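Local coordinates for protein Ribose/Galactose Isomerase (Vibrio parahaemolyticus, PDB 3ONO) that belongs to the LacAB/RpiB sugar-phosphate isomerase family and probably interconverts aldose and ketose sugar phosphates, at residues E194-H199 / E204-V209. Residues are numbered along the deposited sequence; the frame is centred on the assembly and turned at random.
Sequences ECFFAH and EIAEYV
Phe196 reaches from helix 190-199 onto helix 203-212 and meets Ile205, Ala206 and Val209 with the far end of its ring. CZ lies 3.6 Å from Ala206 CA, which sits at the ring edge near its plane, so the phenyl meets the alanine at its backbone, with CB a little farther off. Beside it, Val209 CB is 3.7 Å from Phe196 CE2, and both valine methyls lie close to the same ring corner. Ile205 offers its CG2 branch, 3.8 Å from Phe196 CZ. The second aromatic, Phe197, adds a lighter touch: its CZ is 3.8 Å from Val209 CG1. Ala206 O lies at the edge of the Phe197 ring, near its plane, in a long contact with CE1. Val209 CG1 borders both phenyl rings. Apolar side-chain contacts carry the packing, and the two segments share no hydrogen bond.

The aromatic pair is set by different first torsions. Phe196 holds CG anti to its own N (chi1 175°), which carries the ring straight out to the other helix; Phe197 has CG anti to its carbonyl carbon (chi1 -73°), and its ring lies alongside that of Phe196, with CE1 and CZ coming to helix 203-212. Phe196 CD2 then stands 3.6 Å above the Phe197 ring plane, over its centre.

The segment axes run roughly antiparallel, at 141° and 10.6 Å apart at closest approach, forming a helical hairpin joined by a short connection. Helix 51-63 backs it, with Ile60 touching Phe196, Ile205 and Val209, and Leu61 also meeting Phe196. Helix 171-177 packs on helix 203-212 through Val172, which touches Ile205. The hairpin thus lies against a helix of the alpha-beta-alpha sandwich, and Cys195 meets Val39 just after strand 35-38, an outermost strand of the chain's parallel sheet.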
# COMPACT_ATOMS: atom_id res chain seq x y z
N GLU A 194 -18.97 12.57 -29.52
CA GLU A 194 -19.30 13.94 -29.17
C GLU A 194 -18.06 14.69 -28.71
O GLU A 194 -17.85 15.85 -29.08
CB GLU A 194 -20.38 13.98 -28.09
CG GLU A 194 -20.91 15.37 -27.81
CD GLU A 194 -21.93 15.40 -26.67
OE1 GLU A 194 -22.39 14.31 -26.26
OE2 GLU A 194 -22.26 16.51 -26.21
N CYS A 195 -17.23 14.03 -27.90
CA CYS A 195 -15.99 14.63 -27.44
C CYS A 195 -15.03 14.79 -28.63
O CYS A 195 -14.54 15.88 -28.90
CB CYS A 195 -15.35 13.77 -26.34
SG CYS A 195 -13.67 14.24 -25.87
N PHE A 196 -14.80 13.70 -29.35
CA PHE A 196 -13.82 13.71 -30.43
C PHE A 196 -14.10 14.77 -31.50
O PHE A 196 -13.26 15.61 -31.81
CB PHE A 196 -13.73 12.34 -31.10
CG PHE A 196 -12.82 12.31 -32.28
CD1 PHE A 196 -11.45 12.40 -32.11
CD2 PHE A 196 -13.34 12.23 -33.58
CE1 PHE A 196 -10.60 12.39 -33.22
CE2 PHE A 196 -12.50 12.21 -34.68
CZ PHE A 196 -11.14 12.29 -34.52
N PHE A 197 -15.29 14.71 -32.06
CA PHE A 197 -15.60 15.59 -33.18
C PHE A 197 -15.65 17.07 -32.80
O PHE A 197 -15.36 17.95 -33.63
CB PHE A 197 -16.87 15.13 -33.89
CG PHE A 197 -16.68 13.89 -34.71
CD1 PHE A 197 -15.77 13.87 -35.75
CD2 PHE A 197 -17.40 12.74 -34.44
CE1 PHE A 197 -15.58 12.73 -36.51
CE2 PHE A 197 -17.21 11.60 -35.18
CZ PHE A 197 -16.30 11.59 -36.23
N ALA A 198 -16.00 17.34 -31.56
CA ALA A 198 -16.08 18.71 -31.05
C ALA A 198 -14.70 19.32 -30.84
O ALA A 198 -14.54 20.54 -30.91
CB ALA A 198 -16.87 18.75 -29.76
N HIS A 199 -13.70 18.48 -30.56
CA HIS A 199 -12.42 19.00 -30.11
C HIS A 199 -11.20 18.56 -30.94
O HIS A 199 -10.10 19.07 -30.73
CB HIS A 199 -12.21 18.68 -28.63
CG HIS A 199 -13.26 19.27 -27.74
ND1 HIS A 199 -13.30 20.61 -27.43
CD2 HIS A 199 -14.33 18.71 -27.12
CE1 HIS A 199 -14.32 20.85 -26.63
NE2 HIS A 199 -14.97 19.71 -26.43
N GLU A 204 -6.65 14.77 -40.42
CA GLU A 204 -6.44 13.44 -40.96
C GLU A 204 -7.07 12.37 -40.04
O GLU A 204 -7.62 11.37 -40.52
CB GLU A 204 -4.95 13.12 -41.20
CG GLU A 204 -4.79 11.75 -41.89
CD GLU A 204 -3.34 11.30 -42.08
OE1 GLU A 204 -2.44 11.86 -41.41
OE2 GLU A 204 -3.12 10.36 -42.89
N ILE A 205 -6.98 12.61 -38.74
CA ILE A 205 -7.56 11.67 -37.77
C ILE A 205 -9.09 11.72 -37.83
O ILE A 205 -9.75 10.68 -37.89
CB ILE A 205 -7.05 11.93 -36.36
CG1 ILE A 205 -5.53 11.78 -36.32
CG2 ILE A 205 -7.72 10.97 -35.37
CD1 ILE A 205 -4.92 11.96 -34.92
N ALA A 206 -9.65 12.92 -37.87
CA ALA A 206 -11.09 13.07 -38.00
C ALA A 206 -11.60 12.34 -39.25
O ALA A 206 -12.58 11.60 -39.20
CB ALA A 206 -11.46 14.53 -38.05
N GLU A 207 -10.93 12.55 -40.37
CA GLU A 207 -11.38 11.92 -41.61
C GLU A 207 -11.30 10.40 -41.51
O GLU A 207 -12.20 9.70 -41.99
CB GLU A 207 -10.59 12.44 -42.82
CG GLU A 207 -11.02 13.84 -43.26
CD GLU A 207 -12.51 13.93 -43.57
OE1 GLU A 207 -12.99 13.16 -44.43
OE2 GLU A 207 -13.20 14.77 -42.95
N TYR A 208 -10.25 9.90 -40.88
CA TYR A 208 -10.11 8.46 -40.70
C TYR A 208 -11.23 7.92 -39.81
O TYR A 208 -11.87 6.93 -40.15
CB TYR A 208 -8.75 8.10 -40.08
CG TYR A 208 -8.69 6.68 -39.58
CD1 TYR A 208 -8.75 5.61 -40.46
CD2 TYR A 208 -8.57 6.41 -38.21
CE1 TYR A 208 -8.71 4.30 -40.01
CE2 TYR A 208 -8.52 5.11 -37.75
CZ TYR A 208 -8.59 4.06 -38.64
OH TYR A 208 -8.55 2.76 -38.20
N VAL A 209 -11.45 8.57 -38.67
CA VAL A 209 -12.53 8.18 -37.76
C VAL A 209 -13.89 8.21 -38.48
O VAL A 209 -14.65 7.25 -38.41
CB VAL A 209 -12.57 9.03 -36.49
CG1 VAL A 209 -13.83 8.73 -35.68
CG2 VAL A 209 -11.30 8.78 -35.66